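Local structure of membrane-anchored mycosin mycp1 (Mycobacterium thermoresistibile, 4HVL) at residues G92-A100 with S130-F138; T105-G113 with F119-I128. The protein probably hydrolyses peptide bonds as a membrane-anchored, subtilisin-type serine protease that is an essential component of the ESX-1 (type VII) secretion system. All blocks are in the same frame, centred on the assembly; numbering follows the deposited sequence.

In the fold
Both contacts use the parallel strand 127-132. Contact 2 pairs its start with the end of helix 102-110, contact 1 its end with the loop that precedes this helix, and contact 2 is nested inside the loop that contact 1 closes. Their centres lie about 19 Å apart. In the sequence, His101 lies between segments 92-100 and 105-113; it is predicted to form the charge relay with Asp70 and Ser312, and here a zinc ion is bound by His101 and Ser312. The side chain of Asp99 comes within about 4 Å of that of His101, and that of Ile109 within about 7 Å of that of Asp70. Contact 1 also carries two ligands of a separate zinc ion, His133 and Thr134.

Contact 1. Residues G92-A100 with S130-F138; sequences GNGMSDCDA and SLRHTSAAF. With ZN (zinc ion), chain B.
The carboxylate of Asp99 clasps the turn 135-138 with both oxygens, each through its syn lone pair: OD1 accepts from Ser135 OG at 2.6 Å, and OD2 accepts from Ala136 N at 2.7 Å with an N-H...O angle of 150°. Ser135 OG in turn accepts from Ala137 N, an ST turn. Next to this grip, Cys98 SG rests on Ala137 CB at 3.5 Å and continues into the disulfide with Cys29.

In this subtilase fold the loop 92-100 leads from strand 82-86 toward His101 and helix 102-110, and these bonds tie it to the turn beyond the neighbouring parallel strand 127-132.

Arg132 fills the middle. From CB the chain leaves the strand with CG swung opposite the backbone N (chi1 173°), which carries it across to the loop; a bend at chi3 then lays CD, NE and CZ alongside Ser96 O. That oxygen sits over one guanidinium face, near the rim, closest to NH1 at 3.4 Å but too badly angled for a hydrogen bond. NH1, which also nears Cys98 CB, donates to two waters instead, one at 2.8 Å shared with Ser96 OG and one in the guanidinium plane at 3.2 Å, which also takes Cys98 N and donates to Asp99 OD1. NE is hydrogen-bonded elsewhere in the structure, and NH2 forms a salt bridge to Asp86.

Toward the start of the loop, Ser130 OG donates to Gly94 O at 2.6 Å. Beyond the strand, His133 ND1 and Thr134 OG1 bind one and the same zinc ion, each at 2.1 Å, with Glu181 as a further ligand.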
loop_
_atom_site.group_PDB
_atom_site.type_symbol
_atom_site.label_atom_id
_atom_site.label_comp_id
_atom_site.label_asym_id
_atom_site.label_seq_id
_atom_site.Cartn_x
_atom_site.Cartn_y
_atom_site.Cartn_z
ATOM N N GLY A 92 9.168 -4.779 19.310
ATOM C CA GLY A 92 9.108 -5.666 18.150
ATOM C C GLY A 92 10.129 -5.321 17.077
ATOM O O GLY A 92 10.923 -4.385 17.241
ATOM N N ASN A 93 10.109 -6.082 15.982
ATOM C CA ASN A 93 11.048 -5.872 14.868
ATOM C C ASN A 93 10.413 -5.958 13.463
ATOM O O ASN A 93 11.127 -5.889 12.480
ATOM C CB ASN A 93 12.236 -6.840 14.970
ATOM C CG ASN A 93 11.844 -8.289 14.707
ATOM O OD1 ASN A 93 10.704 -8.599 14.380
ATOM N ND2 ASN A 93 12.800 -9.191 14.865
ATOM N N GLY A 94 9.092 -6.109 13.388
ATOM C CA GLY A 94 8.372 -6.150 12.111
ATOM C C GLY A 94 8.130 -7.547 11.566
ATOM O O GLY A 94 7.461 -7.714 10.544
ATOM N N MET A 95 8.643 -8.546 12.277
ATOM C CA MET A 95 8.561 -9.944 11.857
ATOM C C MET A 95 7.498 -10.738 12.604
ATOM O O MET A 95 7.603 -11.960 12.715
ATOM C CB MET A 95 9.922 -10.630 12.027
ATOM C CG MET A 95 11.022 -10.096 11.122
ATOM S SD MET A 95 10.613 -10.092 9.367
ATOM C CE MET A 95 10.272 -11.824 9.055
ATOM N N SER A 96 6.462 -10.043 13.054
ATOM C CA SER A 96 5.289 -10.660 13.647
ATOM C C SER A 96 4.031 -10.044 13.040
ATOM O O SER A 96 3.771 -8.842 13.204
ATOM C CB SER A 96 5.291 -10.427 15.162
ATOM O OG SER A 96 4.203 -11.115 15.760
ATOM N N ASP A 97 3.265 -10.858 12.323
ATOM C CA ASP A 97 2.001 -10.441 11.734
ATOM C C ASP A 97 0.901 -11.023 12.617
ATOM O O ASP A 97 0.766 -12.226 12.687
ATOM C CB ASP A 97 1.853 -10.980 10.306
ATOM C CG ASP A 97 0.606 -10.495 9.631
ATOM O OD1 ASP A 97 -0.109 -9.632 10.238
ATOM O OD2 ASP A 97 0.381 -10.924 8.469
ATOM N N CYS A 98 0.129 -10.152 13.262
ATOM C CA CYS A 98 -0.975 -10.569 14.113
ATOM C C CYS A 98 -2.325 -10.399 13.382
ATOM O O CYS A 98 -3.358 -10.753 13.921
ATOM C CB CYS A 98 -0.939 -9.748 15.420
ATOM S SG CYS A 98 -1.752 -10.467 16.861
ATOM N N ASP A 99 -2.301 -9.925 12.136
ATOM C CA ASP A 99 -3.521 -9.506 11.440
ATOM C C ASP A 99 -3.799 -10.287 10.162
ATOM O O ASP A 99 -4.709 -9.951 9.441
ATOM C CB ASP A 99 -3.417 -8.019 11.075
ATOM C CG ASP A 99 -3.375 -7.120 12.293
ATOM O OD1 ASP A 99 -2.468 -7.264 13.134
ATOM O OD2 ASP A 99 -4.272 -6.287 12.416
ATOM N N ALA A 100 -2.971 -11.264 9.826
ATOM C CA ALA A 100 -3.144 -11.987 8.575
ATOM C C ALA A 100 -3.302 -11.009 7.429
ATOM O O ALA A 100 -4.229 -11.118 6.644
ATOM C CB ALA A 100 -4.352 -12.916 8.665
ATOM N N SER A 130 10.144 -5.796 6.320
ATOM C CA SER A 130 8.820 -5.649 6.956
ATOM C C SER A 130 8.821 -4.628 8.101
ATOM O O SER A 130 9.518 -4.788 9.102
ATOM C CB SER A 130 8.312 -7.003 7.481
ATOM O OG SER A 130 7.046 -6.872 8.143
ATOM N N LEU A 131 8.014 -3.590 7.942
ATOM C CA LEU A 131 7.799 -2.590 8.987
ATOM C C LEU A 131 6.353 -2.705 9.421
ATOM O O LEU A 131 5.437 -2.581 8.586
ATOM C CB LEU A 131 8.031 -1.185 8.456
ATOM C CG LEU A 131 9.435 -0.795 8.013
ATOM C CD1 LEU A 131 9.725 -1.258 6.579
ATOM C CD2 LEU A 131 9.598 0.718 8.113
ATOM N N ARG A 132 6.130 -2.982 10.704
ATOM C CA ARG A 132 4.785 -3.025 11.224
ATOM C C ARG A 132 4.399 -1.616 11.698
ATOM O O ARG A 132 4.999 -1.071 12.626
ATOM C CB ARG A 132 4.598 -4.062 12.336
ATOM C CG ARG A 132 3.213 -3.954 12.966
ATOM C CD ARG A 132 2.767 -5.189 13.697
ATOM N NE ARG A 132 3.530 -5.386 14.931
ATOM C CZ ARG A 132 3.238 -6.294 15.851
ATOM N NH1 ARG A 132 2.198 -7.089 15.694
ATOM N NH2 ARG A 132 4.007 -6.412 16.922
ATOM N N HIS A 133 3.387 -1.058 11.054
ATOM C CA HIS A 133 2.832 0.231 11.429
ATOM C C HIS A 133 1.403 0.132 12.009
ATOM O O HIS A 133 1.017 1.004 12.792
ATOM C CB HIS A 133 2.860 1.201 10.247
ATOM C CG HIS A 133 2.199 2.504 10.547
ATOM N ND1 HIS A 133 0.893 2.763 10.201
ATOM C CD2 HIS A 133 2.612 3.566 11.278
ATOM C CE1 HIS A 133 0.544 3.951 10.658
ATOM N NE2 HIS A 133 1.573 4.460 11.310
ATOM N N THR A 134 0.640 -0.909 11.653
ATOM C CA THR A 134 -0.745 -1.075 12.115
ATOM C C THR A 134 -1.007 -2.471 12.629
ATOM O O THR A 134 -0.425 -3.423 12.118
ATOM C CB THR A 134 -1.754 -0.800 10.964
ATOM O OG1 THR A 134 -1.812 0.603 10.734
ATOM C CG2 THR A 134 -3.171 -1.236 11.300
ATOM N N SER A 135 -1.888 -2.580 13.635
ATOM C CA SER A 135 -2.524 -3.859 14.008
ATOM C C SER A 135 -3.848 -3.658 14.714
ATOM O O SER A 135 -3.906 -2.969 15.746
ATOM C CB SER A 135 -1.646 -4.720 14.915
ATOM O OG SER A 135 -2.386 -5.871 15.365
ATOM N N ALA A 136 -4.884 -4.332 14.209
ATOM C CA ALA A 136 -6.172 -4.387 14.871
ATOM C C ALA A 136 -6.150 -5.185 16.197
ATOM O O ALA A 136 -7.114 -5.167 16.933
ATOM C CB ALA A 136 -7.211 -4.970 13.917
ATOM N N ALA A 137 -5.063 -5.904 16.483
ATOM C CA ALA A 137 -4.960 -6.699 17.709
ATOM C C ALA A 137 -4.485 -5.891 18.934
ATOM O O ALA A 137 -4.553 -6.378 20.069
ATOM C CB ALA A 137 -4.013 -7.872 17.483
ATOM N N PHE A 138 -3.997 -4.674 18.689
ATOM C CA PHE A 138 -3.473 -3.802 19.740
ATOM C C PHE A 138 -4.369 -2.611 19.963
ATOM O O PHE A 138 -5.026 -2.145 19.027
ATOM C CB PHE A 138 -2.096 -3.278 19.345
ATOM C CG PHE A 138 -1.003 -4.291 19.445
ATOM C CD1 PHE A 138 -0.978 -5.391 18.592
ATOM C CD2 PHE A 138 0.025 -4.126 20.351
ATOM C CE1 PHE A 138 0.047 -6.319 18.673
ATOM C CE2 PHE A 138 1.049 -5.042 20.431
ATOM C CZ PHE A 138 1.063 -6.139 19.588
HETATM ZN ZN ZN B . -0.661 1.625 9.267
HETATM O O HOH W 1 2.548 -9.549 16.994
HETATM O O HOH W 2 0.185 -7.386 13.260
#

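Contact 2. Residues T105-G113 with F119-I128; sequences TASVIAGRG and FIGVAPDARI
Two flat groups meet carbonyls here, the guanidinium of Arg112 those of Pro124 and Ala126 and the ring of Phe119 that of Ser107. Over one face of the guanidinium lie the Pro124 carbonyl, too poorly angled for a hydrogen bond, and Asp125 CA, both toward the rim. At its edge, in plane, NH1 and NH2 close end-on upon a single atom, Ala126 O, at 3.0 and 3.2 Å. NH1 also reaches back to Ala110 O at 2.8 Å; the bend at chi2 (65°) folds the side chain over far enough for this. The Phe119 ring turns its edge to the helix, CZ lying 3.4 Å from Ser107 O.

Between these groups, the loop after the helix runs close against the helix end. Val122 N donates to Val108 O at 3.0 Å, Ala123 N to Ile109 O at 2.7 Å, and Gly121 N to Gly111 O at 2.7 Å. Ala110 CB meets both Ala123 O and Ile128 CD1, the latter at 3.6 Å.

This closes the beta-alpha-beta crossover in which helix 102-110 links parallel strands 82-86 and 127-132, while helix 311-328 packs on Val108, Ile109 and Val122. The carbonyls at the helix's C-terminal end are thus met by backbone N-H groups and by one cationic side chain, whose positive charge would be expected to suit the negative end of the helix dipole.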
loop_
_atom_site.group_PDB
_atom_site.type_symbol
_atom_site.label_atom_id
_atom_site.label_comp_id
_atom_site.label_asym_id
_atom_site.label_seq_id
_atom_site.Cartn_x
_atom_site.Cartn_y
_atom_site.Cartn_z
ATOM N N THR A 105 0.259 -9.215 1.845
ATOM C CA THR A 105 0.798 -8.116 1.028
ATOM C C THR A 105 2.200 -8.425 0.486
ATOM O O THR A 105 2.441 -8.365 -0.726
ATOM C CB THR A 105 0.866 -6.830 1.855
ATOM O OG1 THR A 105 -0.418 -6.595 2.418
ATOM C CG2 THR A 105 1.265 -5.635 1.000
ATOM N N ALA A 106 3.102 -8.781 1.398
ATOM C CA ALA A 106 4.475 -9.110 1.024
ATOM C C ALA A 106 4.518 -10.252 0.010
ATOM O O ALA A 106 5.336 -10.208 -0.934
ATOM C CB ALA A 106 5.318 -9.443 2.258
ATOM N N SER A 107 3.620 -11.235 0.169
ATOM C CA SER A 107 3.582 -12.382 -0.754
ATOM C C SER A 107 3.180 -11.976 -2.168
ATOM O O SER A 107 3.693 -12.537 -3.144
ATOM C CB SER A 107 2.678 -13.509 -0.253
ATOM O OG SER A 107 1.301 -13.226 -0.453
ATOM N N VAL A 108 2.281 -11.006 -2.278
ATOM C CA VAL A 108 1.836 -10.508 -3.586
ATOM C C VAL A 108 2.982 -9.764 -4.307
ATOM O O VAL A 108 3.202 -9.953 -5.510
ATOM C CB VAL A 108 0.549 -9.635 -3.453
ATOM C CG1 VAL A 108 0.266 -8.862 -4.724
ATOM C CG2 VAL A 108 -0.656 -10.497 -3.117
ATOM N N ILE A 109 3.734 -8.955 -3.553
ATOM C CA ILE A 109 4.870 -8.195 -4.074
ATOM C C ILE A 109 6.000 -9.157 -4.528
ATOM O O ILE A 109 6.460 -9.093 -5.659
ATOM C CB ILE A 109 5.430 -7.237 -2.991
ATOM C CG1 ILE A 109 4.379 -6.183 -2.579
ATOM C CG2 ILE A 109 6.715 -6.565 -3.472
ATOM C CD1 ILE A 109 4.764 -5.347 -1.373
ATOM N N ALA A 110 6.414 -10.060 -3.640
ATOM C CA ALA A 110 7.662 -10.803 -3.825
ATOM C C ALA A 110 7.607 -12.279 -3.444
ATOM O O ALA A 110 8.643 -12.911 -3.280
ATOM C CB ALA A 110 8.775 -10.098 -3.071
ATOM N N GLY A 111 6.412 -12.849 -3.349
ATOM C CA GLY A 111 6.281 -14.249 -2.995
ATOM C C GLY A 111 6.956 -15.157 -4.007
ATOM O O GLY A 111 6.823 -14.962 -5.210
ATOM N N ARG A 112 7.689 -16.143 -3.516
ATOM C CA ARG A 112 8.332 -17.122 -4.384
ATOM C C ARG A 112 7.364 -18.177 -4.923
ATOM O O ARG A 112 6.327 -18.454 -4.326
ATOM C CB ARG A 112 9.481 -17.808 -3.634
ATOM C CG ARG A 112 10.786 -17.035 -3.684
ATOM C CD ARG A 112 10.686 -15.711 -2.968
ATOM N NE ARG A 112 12.013 -15.163 -2.744
ATOM C CZ ARG A 112 12.294 -13.880 -2.577
ATOM N NH1 ARG A 112 11.338 -12.952 -2.556
ATOM N NH2 ARG A 112 13.565 -13.533 -2.383
ATOM N N GLY A 113 7.737 -18.789 -6.044
ATOM C CA GLY A 113 6.937 -19.865 -6.646
ATOM C C GLY A 113 7.125 -21.193 -5.925
ATOM O O GLY A 113 7.988 -21.323 -5.051
ATOM N N PHE A 119 0.660 -19.979 -7.636
ATOM C CA PHE A 119 0.915 -18.637 -7.128
ATOM C C PHE A 119 2.369 -18.197 -7.201
ATOM O O PHE A 119 3.280 -18.944 -6.834
ATOM C CB PHE A 119 0.495 -18.505 -5.679
ATOM C CG PHE A 119 0.710 -17.134 -5.159
ATOM C CD1 PHE A 119 1.932 -16.781 -4.563
ATOM C CD2 PHE A 119 -0.252 -16.151 -5.341
ATOM C CE1 PHE A 119 2.150 -15.488 -4.141
ATOM C CE2 PHE A 119 -0.027 -14.865 -4.887
ATOM C CZ PHE A 119 1.168 -14.541 -4.290
ATOM N N ILE A 120 2.581 -16.958 -7.623
ATOM C CA ILE A 120 3.912 -16.345 -7.543
ATOM C C ILE A 120 3.743 -14.859 -7.377
ATOM O O ILE A 120 2.759 -14.297 -7.857
ATOM C CB ILE A 120 4.792 -16.645 -8.784
ATOM C CG1 ILE A 120 6.273 -16.348 -8.469
ATOM C CG2 ILE A 120 4.286 -15.895 -10.023
ATOM C CD1 ILE A 120 7.243 -16.959 -9.452
ATOM N N GLY A 121 4.679 -14.241 -6.658
ATOM C CA GLY A 121 4.700 -12.794 -6.493
ATOM C C GLY A 121 5.067 -12.121 -7.801
ATOM O O GLY A 121 5.570 -12.774 -8.755
ATOM N N VAL A 122 4.839 -10.817 -7.837
ATOM C CA VAL A 122 5.224 -9.994 -8.971
ATOM C C VAL A 122 6.728 -9.962 -9.159
ATOM O O VAL A 122 7.203 -10.075 -10.290
ATOM C CB VAL A 122 4.714 -8.543 -8.826
ATOM C CG1 VAL A 122 5.174 -7.722 -10.022
ATOM C CG2 VAL A 122 3.201 -8.545 -8.697
ATOM N N ALA A 123 7.466 -9.822 -8.050
ATOM C CA ALA A 123 8.918 -9.666 -8.064
ATOM C C ALA A 123 9.556 -10.731 -7.171
ATOM O O ALA A 123 10.133 -10.409 -6.138
ATOM C CB ALA A 123 9.286 -8.284 -7.552
ATOM N N PRO A 124 9.465 -12.000 -7.589
ATOM C CA PRO A 124 9.843 -13.101 -6.715
ATOM C C PRO A 124 11.306 -13.154 -6.332
ATOM O O PRO A 124 11.652 -13.947 -5.484
ATOM C CB PRO A 124 9.468 -14.334 -7.531
ATOM C CG PRO A 124 9.553 -13.888 -8.949
ATOM C CD PRO A 124 9.048 -12.474 -8.923
ATOM N N ASP A 125 12.166 -12.366 -6.972
ATOM C CA ASP A 125 13.566 -12.306 -6.578
ATOM C C ASP A 125 13.893 -11.089 -5.692
ATOM O O ASP A 125 15.043 -10.914 -5.298
ATOM C CB ASP A 125 14.500 -12.346 -7.810
ATOM C CG ASP A 125 14.611 -13.760 -8.440
ATOM O OD1 ASP A 125 14.496 -14.788 -7.730
ATOM O OD2 ASP A 125 14.833 -13.844 -9.677
ATOM N N ALA A 126 12.898 -10.273 -5.348
ATOM C CA ALA A 126 13.168 -9.071 -4.567
ATOM C C ALA A 126 13.398 -9.424 -3.101
ATOM O O ALA A 126 12.870 -10.420 -2.617
ATOM C CB ALA A 126 12.022 -8.091 -4.704
ATOM N N ARG A 127 14.182 -8.621 -2.399
ATOM C CA ARG A 127 14.182 -8.693 -0.933
ATOM C C ARG A 127 12.957 -7.952 -0.388
ATOM O O ARG A 127 12.443 -7.038 -1.037
ATOM C CB ARG A 127 15.444 -8.081 -0.339
ATOM C CG ARG A 127 16.661 -8.983 -0.437
ATOM C CD ARG A 127 17.952 -8.243 -0.090
ATOM N NE ARG A 127 18.150 -8.057 1.351
ATOM C CZ ARG A 127 18.214 -6.885 1.996
ATOM N NH1 ARG A 127 18.077 -5.719 1.356
ATOM N NH2 ARG A 127 18.414 -6.867 3.312
ATOM N N ILE A 128 12.512 -8.352 0.800
ATOM C CA ILE A 128 11.368 -7.751 1.489
ATOM C C ILE A 128 11.808 -7.312 2.887
ATOM O O ILE A 128 12.292 -8.141 3.667
ATOM C CB ILE A 128 10.269 -8.813 1.699
ATOM C CG1 ILE A 128 9.745 -9.329 0.366
ATOM C CG2 ILE A 128 9.130 -8.290 2.566
ATOM C CD1 ILE A 128 9.412 -10.810 0.424
HETATM O O HOH W 3 1.348 -12.049 -7.178
#